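Long-range contacts in Two-component system sensor histidine kinase (Bacteroides thetaiotaomicron, PDB 3OTT), which probably senses saccharides through this extracellular region and relays the signal as a histidine kinase that also regulates transcription: residues 439-448 against 456-464; 483-493 against 497-507. One frame throughout, in Å; residues are numbered along the deposited sequence.

Contact 1. Residues 439-448 against 456-464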
# COMPACT_ATOMS: atom_id res chain seq x y z
N GLY B 439 -9.29 17.95 -33.58
CA GLY B 439 -9.54 19.37 -33.82
C GLY B 439 -8.38 20.16 -34.42
O GLY B 439 -8.38 21.38 -34.41
N GLY B 440 -7.38 19.49 -34.96
CA GLY B 440 -6.24 20.25 -35.45
C GLY B 440 -5.47 21.02 -34.38
O GLY B 440 -5.30 20.53 -33.27
N ILE B 441 -4.95 22.20 -34.75
CA ILE B 441 -4.22 23.08 -33.82
C ILE B 441 -5.01 24.38 -33.51
O ILE B 441 -5.59 25.03 -34.38
CB ILE B 441 -2.82 23.46 -34.39
CG1 ILE B 441 -1.94 22.20 -34.60
CG2 ILE B 441 -2.11 24.49 -33.48
CD1 ILE B 441 -0.84 22.42 -35.72
N PHE B 442 -5.03 24.75 -32.25
CA PHE B 442 -5.68 26.00 -31.83
C PHE B 442 -4.60 26.96 -31.35
O PHE B 442 -3.63 26.55 -30.65
CB PHE B 442 -6.63 25.73 -30.64
CG PHE B 442 -7.75 24.78 -30.97
CD1 PHE B 442 -7.57 23.39 -30.96
CD2 PHE B 442 -9.01 25.28 -31.28
CE1 PHE B 442 -8.67 22.50 -31.28
CE2 PHE B 442 -10.08 24.40 -31.64
CZ PHE B 442 -9.90 23.03 -31.62
N VAL B 443 -4.76 28.24 -31.71
CA VAL B 443 -3.89 29.30 -31.26
C VAL B 443 -4.76 30.28 -30.50
O VAL B 443 -5.71 30.82 -31.08
CB VAL B 443 -3.22 29.99 -32.42
CG1 VAL B 443 -2.32 31.09 -31.89
CG2 VAL B 443 -2.44 28.97 -33.31
N VAL B 444 -4.49 30.43 -29.20
CA VAL B 444 -5.35 31.15 -28.26
C VAL B 444 -4.59 32.26 -27.52
O VAL B 444 -3.43 32.09 -27.10
CB VAL B 444 -5.89 30.17 -27.20
CG1 VAL B 444 -6.46 30.89 -25.97
CG2 VAL B 444 -6.98 29.21 -27.79
N ASP B 445 -5.23 33.40 -27.36
CA ASP B 445 -4.64 34.47 -26.59
C ASP B 445 -4.57 34.09 -25.09
O ASP B 445 -5.58 33.95 -24.43
CB ASP B 445 -5.42 35.77 -26.81
CG ASP B 445 -4.75 36.98 -26.09
OD1 ASP B 445 -4.61 36.96 -24.85
OD2 ASP B 445 -4.38 37.95 -26.78
N LYS B 446 -3.36 33.90 -24.58
CA LYS B 446 -3.18 33.35 -23.23
C LYS B 446 -3.90 34.17 -22.12
O LYS B 446 -4.72 33.63 -21.35
CB LYS B 446 -1.70 33.19 -22.91
CG LYS B 446 -1.42 32.30 -21.72
CD LYS B 446 0.02 32.21 -21.46
CE LYS B 446 0.50 33.44 -20.58
NZ LYS B 446 1.77 33.05 -19.92
N HIS B 447 -3.65 35.48 -22.07
CA HIS B 447 -4.30 36.33 -21.02
C HIS B 447 -5.81 36.39 -21.12
O HIS B 447 -6.48 36.32 -20.10
CB HIS B 447 -3.66 37.71 -20.87
CG HIS B 447 -2.26 37.63 -20.32
ND1 HIS B 447 -1.27 38.54 -20.60
CD2 HIS B 447 -1.69 36.69 -19.51
CE1 HIS B 447 -0.15 38.19 -19.98
NE2 HIS B 447 -0.38 37.06 -19.32
N LYS B 448 -6.35 36.49 -22.33
CA LYS B 448 -7.79 36.45 -22.47
C LYS B 448 -8.35 35.08 -22.05
O LYS B 448 -9.34 34.98 -21.35
CB LYS B 448 -8.23 36.90 -23.88
CG LYS B 448 -8.49 38.38 -23.91
CD LYS B 448 -8.33 39.01 -25.28
CE LYS B 448 -9.39 38.50 -26.28
NZ LYS B 448 -9.73 39.65 -27.18
N GLN B 456 -17.01 28.45 -22.20
CA GLN B 456 -16.46 28.07 -23.48
C GLN B 456 -15.59 29.22 -24.11
O GLN B 456 -16.07 30.30 -24.40
CB GLN B 456 -17.62 27.70 -24.39
CG GLN B 456 -17.24 26.97 -25.68
CD GLN B 456 -18.48 26.58 -26.53
OE1 GLN B 456 -19.26 27.45 -26.96
NE2 GLN B 456 -18.63 25.29 -26.79
N TYR B 457 -14.33 28.99 -24.39
CA TYR B 457 -13.54 30.01 -25.04
C TYR B 457 -13.46 29.85 -26.58
O TYR B 457 -13.14 28.75 -27.08
CB TYR B 457 -12.14 30.01 -24.47
CG TYR B 457 -11.39 31.24 -24.90
CD1 TYR B 457 -11.64 32.47 -24.26
CD2 TYR B 457 -10.49 31.21 -25.96
CE1 TYR B 457 -10.99 33.60 -24.64
CE2 TYR B 457 -9.83 32.36 -26.36
CZ TYR B 457 -10.09 33.55 -25.68
OH TYR B 457 -9.49 34.74 -26.04
N ILE B 458 -13.69 30.93 -27.32
CA ILE B 458 -13.51 30.86 -28.77
C ILE B 458 -12.10 31.29 -29.25
O ILE B 458 -11.68 32.45 -29.09
CB ILE B 458 -14.58 31.67 -29.57
CG1 ILE B 458 -16.00 31.53 -28.97
CG2 ILE B 458 -14.48 31.35 -31.06
CD1 ILE B 458 -16.74 30.20 -29.20
N ALA B 459 -11.40 30.34 -29.85
CA ALA B 459 -10.00 30.48 -30.21
C ALA B 459 -9.85 31.50 -31.29
O ALA B 459 -10.61 31.47 -32.23
CB ALA B 459 -9.45 29.16 -30.74
N GLU B 460 -8.82 32.32 -31.21
CA GLU B 460 -8.55 33.32 -32.25
C GLU B 460 -8.28 32.63 -33.62
O GLU B 460 -8.69 33.12 -34.66
CB GLU B 460 -7.35 34.21 -31.84
CG GLU B 460 -7.67 35.34 -30.79
CD GLU B 460 -7.93 34.86 -29.35
OE1 GLU B 460 -7.70 33.70 -28.98
OE2 GLU B 460 -8.41 35.65 -28.53
N GLN B 461 -7.57 31.50 -33.60
CA GLN B 461 -7.13 30.85 -34.84
C GLN B 461 -7.24 29.37 -34.66
O GLN B 461 -7.06 28.84 -33.54
CB GLN B 461 -5.66 31.19 -35.20
CG GLN B 461 -5.36 32.68 -35.51
CD GLN B 461 -3.87 32.97 -35.97
OE1 GLN B 461 -2.92 32.35 -35.49
NE2 GLN B 461 -3.70 33.90 -36.90
N ASN B 462 -7.40 28.68 -35.79
CA ASN B 462 -7.39 27.20 -35.80
C ASN B 462 -6.71 26.78 -37.06
O ASN B 462 -6.86 27.41 -38.10
CB ASN B 462 -8.83 26.63 -35.60
CG ASN B 462 -8.94 25.08 -35.81
OD1 ASN B 462 -9.52 24.62 -36.84
ND2 ASN B 462 -8.42 24.28 -34.86
N TYR B 463 -5.84 25.78 -36.99
CA TYR B 463 -5.23 25.22 -38.20
C TYR B 463 -5.86 23.84 -38.40
O TYR B 463 -5.88 23.05 -37.45
CB TYR B 463 -3.69 25.10 -38.03
CG TYR B 463 -2.95 26.41 -38.21
CD1 TYR B 463 -2.58 27.20 -37.11
CD2 TYR B 463 -2.64 26.90 -39.49
CE1 TYR B 463 -1.90 28.42 -37.28
CE2 TYR B 463 -2.02 28.11 -39.66
CZ TYR B 463 -1.64 28.86 -38.56
OH TYR B 463 -0.98 30.05 -38.78
N SER B 464 -6.29 23.51 -39.62
CA SER B 464 -6.90 22.21 -39.87
C SER B 464 -6.68 21.71 -41.32
O SER B 464 -6.00 22.37 -42.11
CB SER B 464 -8.38 22.34 -39.63
OG SER B 464 -8.92 23.15 -40.65
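Asn-462 and Phe-442 form the tightly packed part of this strand pairing. The amide lies over the phenyl ring with its plane turned 45° from the ring's, ND2 sitting 3.6 Å above the centre of the Phe-442 ring. With CG anti to the backbone N (chi1 171°), the same ND2 meets Gly-439 O at 2.9 Å, almost in line with the carbonyl bond, so one amide both covers a ring and ties down the entry to the strand. Ala-459 CB closes the ring's edge, 3.9 Å from Phe-442 CD2. Next to Gly-439, the positive phi of Gly-440 suits glycine, and a beta carbon there would run into Tyr-463 O. On the other face of the sheet, Val-443 CG2 meets the edge of the Tyr-463 ring, 4.0 Å from CE1.

The far end is looser and nearer solvent. Glu-460 folds back at chi2 (72°): its OE1 takes Asp-445 N at 3.0 Å from above the carboxylate plane, while OE2 receives Tyr-457 OH at 2.9 Å on its syn lone pair. Lys-448 NZ stays 4.4 Å from Glu-460 OE2, beyond a salt bridge, while its backbone N is capped by Asp-445. Antiparallel pairs such as Ile-441 with Tyr-463 and Val-443 with Gln-461 join the third and outermost strands of a four-stranded beta-propeller blade.

Contact 2. Residues 483-493 against 497-507; sequences GNVWVLLYNNK and KINPRTREVTK
Arg-501 reaches back to Gly-483 at one end, NH1 donating to a lone pair of Gly-483 O at 2.7 Å, close to the guanidinium plane. Toward the rim of that guanidinium, 3.3 Å above its plane, sits Asn-499 OD1, which accepts from Arg-501 N in an Asx turn and from Thr-502 N to extend it to an Asx motif, just before the G1 beta bulge of Arg-503 and Glu-504. Val-485 and Ile-498 supply the central pair of antiparallel backbone bonds, the shorter running from Ile-498 N to Val-485 O at 2.7 Å. At the other end Lys-507 NZ is shared between Lys-493 O at 2.9 Å and Asn-492 OD1 at 3.1 Å, with Ser-470 a further partner.

Between these ends lies the packing. Lys-497, its CG anti to the backbone N (chi1 174°), runs alongside Trp-486 and lays its methylenes on the indole: CB stands 3.9 Å from the centroid of the Trp-486 six-membered ring, 16° off the normal, a CH-pi contact, and Lys-497 CD comes within 3.5 Å of Trp-486 CZ2. The indole NE1 and Asn-484 ND2 both donate to Asp-480 OD2. Replacing Trp-486 by alanine removes the indole and its N-H, which is likely to leave the Lys-497 chain free to turn and Asp-480 with one donor fewer. On the sheet's other face, away from Trp-486, Ile-498 CD1 meets Val-487 CG2. Strands 485-489 and 495-499 are second and third in a four-stranded propeller blade, 504-508 outermost: polar side chains hold both ends, backbone bonds and apolar cover, partly lysine methylenes, the middle.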
# COMPACT_ATOMS: atom_id res chain seq x y z
N GLY B 483 11.54 31.32 -36.22
CA GLY B 483 10.16 31.76 -36.30
C GLY B 483 9.14 30.82 -36.98
O GLY B 483 8.16 31.33 -37.53
N ASN B 484 9.33 29.48 -36.96
CA ASN B 484 8.32 28.54 -37.50
C ASN B 484 7.81 27.59 -36.48
O ASN B 484 8.44 27.38 -35.48
CB ASN B 484 8.91 27.63 -38.60
CG ASN B 484 9.52 28.41 -39.71
OD1 ASN B 484 8.84 29.16 -40.39
ND2 ASN B 484 10.84 28.25 -39.90
N VAL B 485 6.71 26.92 -36.80
CA VAL B 485 6.15 25.90 -35.94
C VAL B 485 6.13 24.59 -36.73
O VAL B 485 5.57 24.51 -37.84
CB VAL B 485 4.72 26.25 -35.44
CG1 VAL B 485 4.24 25.16 -34.52
CG2 VAL B 485 4.69 27.55 -34.69
N TRP B 486 6.73 23.57 -36.16
CA TRP B 486 6.86 22.29 -36.83
C TRP B 486 5.90 21.33 -36.15
O TRP B 486 5.73 21.38 -34.91
CB TRP B 486 8.30 21.75 -36.76
CG TRP B 486 9.27 22.60 -37.53
CD1 TRP B 486 9.89 23.73 -37.08
CD2 TRP B 486 9.71 22.40 -38.85
NE1 TRP B 486 10.68 24.25 -38.05
CE2 TRP B 486 10.60 23.46 -39.16
CE3 TRP B 486 9.43 21.44 -39.83
CZ2 TRP B 486 11.23 23.58 -40.41
CZ3 TRP B 486 10.05 21.55 -41.08
CH2 TRP B 486 10.95 22.62 -41.36
N VAL B 487 5.30 20.46 -36.96
CA VAL B 487 4.10 19.75 -36.56
C VAL B 487 4.26 18.26 -36.86
O VAL B 487 4.50 17.89 -38.02
CB VAL B 487 2.94 20.24 -37.39
CG1 VAL B 487 1.67 19.44 -37.04
CG2 VAL B 487 2.77 21.71 -37.21
N LEU B 488 4.17 17.44 -35.83
CA LEU B 488 4.15 15.99 -36.00
C LEU B 488 2.67 15.50 -36.02
O LEU B 488 1.92 15.76 -35.07
CB LEU B 488 4.98 15.38 -34.86
CG LEU B 488 5.22 13.86 -34.75
CD1 LEU B 488 3.91 13.17 -34.48
CD2 LEU B 488 5.92 13.17 -35.99
N LEU B 489 2.25 14.87 -37.13
CA LEU B 489 0.91 14.27 -37.26
C LEU B 489 0.93 12.75 -37.06
O LEU B 489 1.90 12.12 -37.33
CB LEU B 489 0.23 14.63 -38.61
CG LEU B 489 0.21 16.15 -38.87
CD1 LEU B 489 1.49 16.63 -39.60
CD2 LEU B 489 -1.01 16.61 -39.56
N TYR B 490 -0.17 12.18 -36.57
CA TYR B 490 -0.23 10.74 -36.30
C TYR B 490 -0.29 9.99 -37.65
O TYR B 490 -1.10 10.34 -38.55
CB TYR B 490 -1.45 10.45 -35.41
CG TYR B 490 -1.75 8.96 -35.16
CD1 TYR B 490 -0.97 8.21 -34.26
CD2 TYR B 490 -2.82 8.30 -35.82
CE1 TYR B 490 -1.23 6.84 -34.01
CE2 TYR B 490 -3.10 6.91 -35.58
CZ TYR B 490 -2.30 6.20 -34.65
OH TYR B 490 -2.53 4.86 -34.40
N ASN B 491 0.55 8.97 -37.79
CA ASN B 491 0.54 8.08 -39.01
C ASN B 491 0.29 8.80 -40.35
O ASN B 491 -0.68 8.57 -41.05
CB ASN B 491 -0.37 6.83 -38.83
CG ASN B 491 -0.04 5.70 -39.86
OD1 ASN B 491 1.14 5.41 -40.14
ND2 ASN B 491 -1.09 5.09 -40.43
N ASN B 492 1.21 9.70 -40.67
CA ASN B 492 1.16 10.60 -41.82
C ASN B 492 2.50 10.51 -42.56
O ASN B 492 3.32 9.65 -42.26
CB ASN B 492 0.94 12.04 -41.31
CG ASN B 492 0.22 12.94 -42.34
OD1 ASN B 492 0.82 13.39 -43.32
ND2 ASN B 492 -1.05 13.20 -42.10
N LYS B 493 2.75 11.42 -43.49
CA LYS B 493 4.00 11.39 -44.27
C LYS B 493 4.67 12.76 -44.10
O LYS B 493 4.05 13.78 -44.30
CB LYS B 493 3.70 11.11 -45.78
CG LYS B 493 2.73 9.90 -46.05
CD LYS B 493 2.69 9.32 -47.51
CE LYS B 493 2.10 10.29 -48.56
NZ LYS B 493 0.71 9.91 -49.14
N LYS B 497 5.23 22.35 -41.67
CA LYS B 497 5.91 23.55 -41.23
C LYS B 497 4.91 24.69 -41.38
O LYS B 497 4.41 24.93 -42.49
CB LYS B 497 7.18 23.83 -42.04
CG LYS B 497 7.84 25.20 -41.67
CD LYS B 497 9.16 25.58 -42.40
CE LYS B 497 8.95 25.92 -43.87
NZ LYS B 497 8.71 27.32 -44.07
N ILE B 498 4.59 25.32 -40.26
CA ILE B 498 3.75 26.50 -40.25
C ILE B 498 4.56 27.82 -40.08
O ILE B 498 5.41 27.97 -39.19
CB ILE B 498 2.73 26.46 -39.12
CG1 ILE B 498 1.87 25.23 -39.22
CG2 ILE B 498 1.83 27.73 -39.15
CD1 ILE B 498 0.99 25.07 -38.07
N ASN B 499 4.29 28.77 -40.95
CA ASN B 499 4.80 30.11 -40.78
C ASN B 499 3.63 30.88 -40.19
O ASN B 499 2.69 31.19 -40.88
CB ASN B 499 5.31 30.69 -42.09
CG ASN B 499 5.77 32.13 -41.96
OD1 ASN B 499 5.21 32.90 -41.17
ND2 ASN B 499 6.78 32.51 -42.77
N PRO B 500 3.67 31.13 -38.88
CA PRO B 500 2.58 31.71 -38.14
C PRO B 500 2.21 33.13 -38.59
O PRO B 500 1.09 33.56 -38.34
CB PRO B 500 3.11 31.76 -36.69
CG PRO B 500 4.55 31.66 -36.80
CD PRO B 500 4.90 31.03 -38.10
N ARG B 501 3.14 33.84 -39.26
CA ARG B 501 2.91 35.22 -39.68
C ARG B 501 2.11 35.30 -40.97
O ARG B 501 1.20 36.11 -41.06
CB ARG B 501 4.25 35.98 -39.81
CG ARG B 501 4.93 36.28 -38.42
CD ARG B 501 6.47 36.56 -38.52
NE ARG B 501 7.17 35.72 -39.51
CZ ARG B 501 7.67 34.51 -39.27
NH1 ARG B 501 7.58 33.95 -38.06
NH2 ARG B 501 8.28 33.86 -40.25
N THR B 502 2.42 34.45 -41.95
CA THR B 502 1.66 34.38 -43.21
C THR B 502 0.57 33.29 -43.15
O THR B 502 -0.37 33.28 -43.93
CB THR B 502 2.60 34.05 -44.39
OG1 THR B 502 3.35 32.88 -44.06
CG2 THR B 502 3.60 35.21 -44.71
N ARG B 503 0.73 32.34 -42.23
CA ARG B 503 -0.20 31.26 -42.03
C ARG B 503 -0.01 30.19 -43.09
O ARG B 503 -0.84 29.28 -43.23
CB ARG B 503 -1.65 31.75 -42.02
CG ARG B 503 -1.95 32.77 -40.91
CD ARG B 503 -3.42 32.72 -40.55
NE ARG B 503 -3.71 31.46 -39.84
CZ ARG B 503 -4.92 30.93 -39.65
NH1 ARG B 503 -6.02 31.53 -40.12
NH2 ARG B 503 -5.02 29.78 -38.97
N GLU B 504 1.07 30.31 -43.86
CA GLU B 504 1.42 29.30 -44.83
C GLU B 504 1.85 27.99 -44.13
O GLU B 504 2.62 28.02 -43.14
CB GLU B 504 2.55 29.81 -45.72
CG GLU B 504 2.77 28.91 -46.95
CD GLU B 504 4.07 29.19 -47.73
OE1 GLU B 504 4.44 30.38 -47.95
OE2 GLU B 504 4.70 28.18 -48.14
N VAL B 505 1.37 26.88 -44.68
CA VAL B 505 1.70 25.53 -44.24
C VAL B 505 2.40 24.74 -45.33
O VAL B 505 1.85 24.56 -46.42
CB VAL B 505 0.44 24.75 -43.83
CG1 VAL B 505 0.82 23.44 -43.10
CG2 VAL B 505 -0.48 25.64 -42.93
N THR B 506 3.59 24.23 -45.04
CA THR B 506 4.30 23.44 -46.03
C THR B 506 4.58 22.00 -45.49
O THR B 506 4.94 21.84 -44.32
CB THR B 506 5.63 24.10 -46.38
OG1 THR B 506 5.43 25.50 -46.60
CG2 THR B 506 6.20 23.47 -47.69
N LYS B 507 4.45 20.99 -46.34
CA LYS B 507 4.73 19.62 -45.97
C LYS B 507 6.12 19.30 -46.39
O LYS B 507 6.36 19.33 -47.57
CB LYS B 507 3.78 18.64 -46.68
CG LYS B 507 4.11 17.16 -46.43
CD LYS B 507 3.18 16.21 -47.23
CE LYS B 507 1.81 16.05 -46.59
NZ LYS B 507 1.96 15.50 -45.23

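Overall arrangement
Contacts 1 and 2 follow one another along the chain and belong to successive propeller blades, their centres about 16 Å apart. The turn within 497-507 bridges them: Arg-503 NH2 lies 3.1 Å from Asn-462 O, and Arg-503 NE lies 3.2 Å from Tyr-463 OH, both probable hydrogen bonds, with a cation-pi contact to the Tyr-463 ring besides. Tyr-463 OH also packs on Ile-498 CG2 at 3.7 Å. The outermost strand of one blade is thereby joined to the outer hairpin of the next. Both contacts centre about 43 Å from the centre of the chain, and neither supplies a residue to the hexatantalum dodecabromide pocket around Gln-288 and Arg-634.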